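PDB 6LF2: SeviL from Septifer virgatus, which binds the asialo-GM1 and GM1b glycans as a beta-trefoil R-type lectin of a mussel. Local coordinates for residues C12-R17 / Q43-Q48; K93-L98 / K125-K130. All coordinates share one frame; numbering follows the deposited sequence.

Overall arrangement
The two contacts lie in one beta-trefoil chain with their centres 9 Å apart, and they follow each other in sequence: contact 1 (12-17 with 43-48) closes before contact 2 (93-98 with 125-130) opens. They meet through strands 6-16 and 126-130, neighbours in one antiparallel sheet, where probable hydrogen bonds run from Ile127 N to Gln15 O and from Arg17 N to Lys125 O. Each contact crosses two strands at 96° around one pair of backbone hydrogen bonds, a likeness consistent with the internal repetition of a trefoil. Both touch the second subunit, but of the two, contact 1 reaches the glycan pocket, through Gln43.

Contact 1: C12-R17 / Q43-Q48. With NGA (2-acetamido-2-deoxy-beta-D-galactopyranose), chain D.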
# COMPACT_ATOMS: atom_id res chain seq x y z
N CYS B 12 -2.03 4.86 -8.48
CA CYS B 12 -1.96 3.83 -7.46
C CYS B 12 -0.54 3.34 -7.23
O CYS B 12 0.32 3.40 -8.11
CB CYS B 12 -2.85 2.64 -7.81
SG CYS B 12 -2.32 1.73 -9.27
N TYR B 13 -0.30 2.85 -6.01
CA TYR B 13 0.86 2.02 -5.75
C TYR B 13 0.50 0.58 -6.06
O TYR B 13 -0.67 0.18 -5.97
CB TYR B 13 1.31 2.13 -4.29
CG TYR B 13 1.78 3.51 -3.87
CD1 TYR B 13 3.12 3.86 -3.99
CD2 TYR B 13 0.90 4.44 -3.33
CE1 TYR B 13 3.57 5.12 -3.60
CE2 TYR B 13 1.34 5.70 -2.94
CZ TYR B 13 2.67 6.03 -3.07
OH TYR B 13 3.13 7.27 -2.70
N ILE B 14 1.51 -0.20 -6.44
CA ILE B 14 1.34 -1.60 -6.82
C ILE B 14 2.29 -2.40 -5.93
O ILE B 14 3.50 -2.43 -6.15
CB ILE B 14 1.62 -1.84 -8.32
CG1 ILE B 14 0.66 -0.98 -9.15
CG2 ILE B 14 1.47 -3.32 -8.66
CD1 ILE B 14 0.88 -1.04 -10.67
N GLN B 15 1.73 -3.01 -4.88
CA GLN B 15 2.53 -3.56 -3.80
C GLN B 15 2.30 -5.07 -3.68
O GLN B 15 1.18 -5.56 -3.85
CB GLN B 15 2.17 -2.85 -2.48
CG GLN B 15 3.00 -3.30 -1.28
CD GLN B 15 2.93 -2.30 -0.14
OE1 GLN B 15 3.30 -1.13 -0.29
NE2 GLN B 15 2.45 -2.77 1.02
N ASN B 16 3.38 -5.79 -3.38
CA ASN B 16 3.34 -7.25 -3.34
C ASN B 16 2.99 -7.75 -1.95
O ASN B 16 3.55 -7.29 -0.95
CB ASN B 16 4.69 -7.81 -3.77
CG ASN B 16 4.59 -9.25 -4.22
OD1 ASN B 16 4.61 -10.18 -3.41
ND2 ASN B 16 4.47 -9.44 -5.53
N ARG B 17 2.10 -8.74 -1.90
CA ARG B 17 1.74 -9.35 -0.61
C ARG B 17 2.92 -10.03 0.06
O ARG B 17 3.01 -10.06 1.29
CB ARG B 17 0.62 -10.36 -0.80
CG ARG B 17 0.05 -10.91 0.51
CD ARG B 17 -1.18 -11.73 0.22
NE ARG B 17 -1.74 -12.34 1.43
CZ ARG B 17 -1.29 -13.46 1.97
NH1 ARG B 17 -0.26 -14.09 1.43
NH2 ARG B 17 -1.86 -13.95 3.07
N GLN B 43 7.07 5.18 -7.46
CA GLN B 43 6.24 4.01 -7.23
C GLN B 43 4.77 4.27 -7.52
O GLN B 43 3.94 3.39 -7.29
CB GLN B 43 6.42 3.53 -5.77
CG GLN B 43 7.87 3.13 -5.45
CD GLN B 43 8.16 3.16 -3.96
OE1 GLN B 43 7.24 3.16 -3.13
NE2 GLN B 43 9.43 3.22 -3.60
N ILE B 44 4.42 5.47 -8.00
CA ILE B 44 3.04 5.81 -8.30
C ILE B 44 2.79 5.58 -9.78
O ILE B 44 3.50 6.13 -10.63
CB ILE B 44 2.72 7.26 -7.92
CG1 ILE B 44 3.03 7.47 -6.43
CG2 ILE B 44 1.26 7.58 -8.23
CD1 ILE B 44 2.75 8.87 -5.92
N TRP B 45 1.76 4.78 -10.09
CA TRP B 45 1.43 4.39 -11.46
C TRP B 45 0.07 4.93 -11.86
O TRP B 45 -0.82 5.11 -11.02
CB TRP B 45 1.42 2.86 -11.63
CG TRP B 45 2.73 2.21 -11.31
CD1 TRP B 45 3.21 1.92 -10.06
CD2 TRP B 45 3.73 1.74 -12.24
NE1 TRP B 45 4.43 1.33 -10.15
CE2 TRP B 45 4.78 1.20 -11.47
CE3 TRP B 45 3.84 1.73 -13.63
CZ2 TRP B 45 5.93 0.65 -12.05
CZ3 TRP B 45 4.98 1.18 -14.21
CH2 TRP B 45 6.01 0.65 -13.42
N SER B 46 -0.10 5.14 -13.17
CA SER B 46 -1.42 5.40 -13.74
C SER B 46 -2.07 4.06 -14.07
O SER B 46 -1.54 3.28 -14.85
CB SER B 46 -1.32 6.26 -15.00
OG SER B 46 -0.95 7.59 -14.68
N PHE B 47 -3.22 3.80 -13.45
CA PHE B 47 -4.02 2.62 -13.73
C PHE B 47 -5.09 3.02 -14.74
O PHE B 47 -5.87 3.95 -14.49
CB PHE B 47 -4.63 2.08 -12.43
CG PHE B 47 -5.31 0.76 -12.59
CD1 PHE B 47 -4.57 -0.39 -12.78
CD2 PHE B 47 -6.69 0.67 -12.54
CE1 PHE B 47 -5.21 -1.62 -12.92
CE2 PHE B 47 -7.32 -0.55 -12.68
CZ PHE B 47 -6.58 -1.70 -12.87
N GLN B 48 -5.12 2.33 -15.89
CA GLN B 48 -5.88 2.80 -17.05
C GLN B 48 -6.80 1.70 -17.58
O GLN B 48 -6.37 0.55 -17.73
CB GLN B 48 -4.94 3.28 -18.16
CG GLN B 48 -3.86 4.24 -17.67
CD GLN B 48 -2.79 4.55 -18.71
OE1 GLN B 48 -2.47 3.72 -19.56
NE2 GLN B 48 -2.22 5.75 -18.64
C1 NGA D . 16.05 3.82 -4.76
C2 NGA D . 16.39 5.08 -5.57
C3 NGA D . 15.19 6.01 -5.66
C4 NGA D . 13.94 5.25 -6.11
C5 NGA D . 13.76 3.97 -5.29
C6 NGA D . 12.58 3.13 -5.79
C7 NGA D . 18.68 5.90 -5.71
C8 NGA D . 19.66 6.92 -5.22
N2 NGA D . 17.55 5.75 -5.01
O3 NGA D . 15.48 6.99 -6.64
O4 NGA D . 14.06 4.91 -7.48
O5 NGA D . 14.93 3.19 -5.38
O6 NGA D . 11.36 3.76 -5.52
O7 NGA D . 18.93 5.23 -6.71
O HOH W 1 4.05 0.91 -6.56
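Cys12 and Trp45 form an antiparallel hydrogen-bonded pair where strands 12-16 and 45-48 cross at 96°. Cys12 N reaches Trp45 O at 2.8 Å, and Trp45 N returns an equally short bond to Cys12 O. With the axes so steeply inclined this is the one bridge between the segments, and side chains do the rest. On the tightly packed side, CD1 of Ile14 sits over one face of the Trp45 indole, 4.0 Å from the centroid of the five-membered ring and 22° off its normal, a CH-pi contact. The extended end of Ile14 carries that methyl over the ring, meeting it at about a right angle. The indole's own N-H, at NE1, bonds to Ala23 O, which helps fix the ring's rotation. On the other flank, CZ of Tyr13 packs 3.7 Å from CG1 of Ile44, while Tyr13 CD1 lies beside CB of Gln43. At the far end Cys12 SG touches Phe47 CB and stands obliquely to that ring, a sulfur-aromatic contact.

The wetter side lies at Gln43 O, where a water stands in for a direct bond to Ile14 N. It accepts from Ile14 N at 2.8 Å and lies 2.6 Å from Gln43 O, to which it can donate, though it has more acceptors in reach than protons. The Gln43 chain, extended beyond CG, carries its amide out to the sugar, where NE2 donates to O6 of the N-acetylgalactosamine at 2.8 Å with an N-H...O angle of 163°. Asp42 and Arg29 also hydrogen-bond to this sugar. NE2 bonds to Lys38 O as well, and OE1 is held by Arg22 NH1. Both ends of the amide are thus fixed from within the protein, which directs one N-H at the sugar's O6.

Contact 2: K93-L98 / K125-K130; sequences KGFYRL and KWILFK
In this beta-trefoil, strand 96-98 crosses strand 126-130 at 96°, and a single antiparallel bridge joins them. Tyr96 and Trp126 form its hydrogen-bonded pair: Tyr96 N donates to Trp126 O, and Trp126 N donates to Tyr96 O, each at 2.8 Å. Trp126 O also receives a CA-H...O contact from Phe95 CA at 3.3 Å, so two donors from consecutive residues converge on one carbonyl.

The Phe95 ring stands obliquely against the 126-127 backbone, with CE2 3.6 Å from Ile127 CB; on the second subunit, Tyr13 packs against both Phe95 and Ile127, placing this patch at the dimer interface. Leu98 and Trp126 meet at about a right angle, CD1 of the leucine lying over one face of the indole, 4.0 Å from the indole's CD1. Trp126 NE1 bonds to Leu107 O, which ties the ring to strand 106-110. More thinly, Leu128 CD1 reaches the Tyr96 ring.

Arg97 and Lys125 run side by side in the same direction. Lys125 CG lies over one face of the guanidinium, and Lys125 CE comes within 3.7 Å of Arg97 NH2. Their like charges are probably offset by acids nearby: Arg97 NE forms a salt bridge with Glu124, and Lys125 NZ forms salt bridges with Glu122, Asp92 and Glu91. Lys125, extended beyond CG, brings NZ to those acids.

Beside the bridge one water links the two backbones, donating to Gly94 O at 2.8 Å and accepting from Leu128 N at 3.0 Å, while lying at the edge of the Tyr96 ring, in its plane.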
# COMPACT_ATOMS: atom_id res chain seq x y z
N LYS B 93 -8.62 -11.62 0.09
CA LYS B 93 -9.46 -10.51 -0.33
C LYS B 93 -8.63 -9.24 -0.44
O LYS B 93 -7.79 -8.94 0.42
CB LYS B 93 -10.60 -10.33 0.66
CG LYS B 93 -11.64 -11.44 0.59
CD LYS B 93 -12.38 -11.39 -0.75
CE LYS B 93 -13.46 -12.47 -0.86
NZ LYS B 93 -12.91 -13.80 -1.23
N GLY B 94 -8.85 -8.50 -1.53
CA GLY B 94 -8.13 -7.27 -1.78
C GLY B 94 -6.92 -7.42 -2.68
O GLY B 94 -6.39 -6.41 -3.15
N PHE B 95 -6.49 -8.65 -2.94
CA PHE B 95 -5.31 -8.89 -3.76
C PHE B 95 -5.70 -9.45 -5.13
O PHE B 95 -6.73 -10.10 -5.29
CB PHE B 95 -4.34 -9.85 -3.06
CG PHE B 95 -3.65 -9.22 -1.88
CD1 PHE B 95 -4.26 -9.20 -0.64
CD2 PHE B 95 -2.41 -8.61 -2.03
CE1 PHE B 95 -3.64 -8.61 0.44
CE2 PHE B 95 -1.79 -8.01 -0.94
CZ PHE B 95 -2.40 -8.02 0.29
N TYR B 96 -4.85 -9.16 -6.11
CA TYR B 96 -5.04 -9.59 -7.49
C TYR B 96 -3.74 -10.16 -8.03
O TYR B 96 -2.65 -9.70 -7.70
CB TYR B 96 -5.47 -8.44 -8.40
CG TYR B 96 -6.81 -7.84 -8.11
CD1 TYR B 96 -7.96 -8.38 -8.67
CD2 TYR B 96 -6.93 -6.70 -7.32
CE1 TYR B 96 -9.20 -7.83 -8.42
CE2 TYR B 96 -8.17 -6.15 -7.07
CZ TYR B 96 -9.30 -6.71 -7.63
OH TYR B 96 -10.53 -6.15 -7.38
N ARG B 97 -3.87 -11.14 -8.92
CA ARG B 97 -2.80 -11.43 -9.85
C ARG B 97 -3.01 -10.57 -11.09
O ARG B 97 -4.13 -10.20 -11.43
CB ARG B 97 -2.76 -12.92 -10.22
CG ARG B 97 -2.26 -13.80 -9.10
CD ARG B 97 -2.03 -15.24 -9.57
NE ARG B 97 -1.35 -16.04 -8.56
CZ ARG B 97 -1.97 -16.62 -7.53
NH1 ARG B 97 -3.28 -16.49 -7.38
NH2 ARG B 97 -1.28 -17.34 -6.66
N LEU B 98 -1.91 -10.19 -11.72
CA LEU B 98 -1.93 -9.38 -12.93
C LEU B 98 -1.48 -10.27 -14.08
O LEU B 98 -0.30 -10.65 -14.14
CB LEU B 98 -1.02 -8.16 -12.78
CG LEU B 98 -1.48 -7.19 -11.69
CD1 LEU B 98 -0.42 -6.13 -11.40
CD2 LEU B 98 -2.73 -6.53 -12.16
N LYS B 125 0.91 -12.03 -5.98
CA LYS B 125 -0.27 -11.40 -5.40
C LYS B 125 0.04 -9.93 -5.10
O LYS B 125 0.98 -9.63 -4.37
CB LYS B 125 -0.70 -12.13 -4.12
CG LYS B 125 -1.05 -13.59 -4.36
CD LYS B 125 -1.35 -14.31 -3.06
CE LYS B 125 -1.74 -15.75 -3.34
NZ LYS B 125 -2.12 -16.48 -2.08
N TRP B 126 -0.74 -9.04 -5.71
CA TRP B 126 -0.53 -7.60 -5.60
C TRP B 126 -1.77 -6.90 -5.06
O TRP B 126 -2.91 -7.30 -5.34
CB TRP B 126 -0.20 -6.96 -6.96
CG TRP B 126 0.96 -7.59 -7.67
CD1 TRP B 126 0.90 -8.65 -8.53
CD2 TRP B 126 2.33 -7.20 -7.61
NE1 TRP B 126 2.15 -8.95 -8.99
CE2 TRP B 126 3.05 -8.07 -8.45
CE3 TRP B 126 3.03 -6.19 -6.92
CZ2 TRP B 126 4.43 -7.97 -8.62
CZ3 TRP B 126 4.40 -6.09 -7.09
CH2 TRP B 126 5.09 -6.98 -7.94
N ILE B 127 -1.54 -5.83 -4.32
CA ILE B 127 -2.60 -4.91 -3.92
C ILE B 127 -2.28 -3.57 -4.57
O ILE B 127 -1.16 -3.06 -4.47
CB ILE B 127 -2.72 -4.83 -2.39
CG1 ILE B 127 -3.87 -3.89 -1.99
CG2 ILE B 127 -1.39 -4.43 -1.76
CD1 ILE B 127 -4.35 -4.13 -0.55
N LEU B 128 -3.25 -3.05 -5.32
CA LEU B 128 -3.11 -1.80 -6.06
C LEU B 128 -3.95 -0.77 -5.32
O LEU B 128 -5.18 -0.81 -5.40
CB LEU B 128 -3.57 -1.96 -7.50
CG LEU B 128 -2.82 -2.97 -8.38
CD1 LEU B 128 -3.40 -4.36 -8.22
CD2 LEU B 128 -2.90 -2.52 -9.83
N PHE B 129 -3.31 0.11 -4.56
CA PHE B 129 -4.05 1.01 -3.70
C PHE B 129 -3.86 2.47 -4.12
O PHE B 129 -2.81 2.85 -4.64
CB PHE B 129 -3.70 0.82 -2.21
CG PHE B 129 -2.24 1.04 -1.86
CD1 PHE B 129 -1.80 2.29 -1.43
CD2 PHE B 129 -1.33 -0.02 -1.85
CE1 PHE B 129 -0.50 2.50 -1.05
CE2 PHE B 129 -0.02 0.18 -1.47
CZ PHE B 129 0.41 1.45 -1.06
N LYS B 130 -4.91 3.26 -3.88
CA LYS B 130 -4.94 4.66 -4.27
C LYS B 130 -3.77 5.43 -3.69
O LYS B 130 -3.51 5.36 -2.49
CB LYS B 130 -6.25 5.30 -3.79
CG LYS B 130 -7.50 4.67 -4.37
CD LYS B 130 -8.75 5.26 -3.76
CE LYS B 130 -9.99 4.54 -4.28
NZ LYS B 130 -9.86 3.06 -4.16
O HOH W 2 -5.85 -4.46 -5.11
O HOH W 3 -1.26 -19.17 -3.94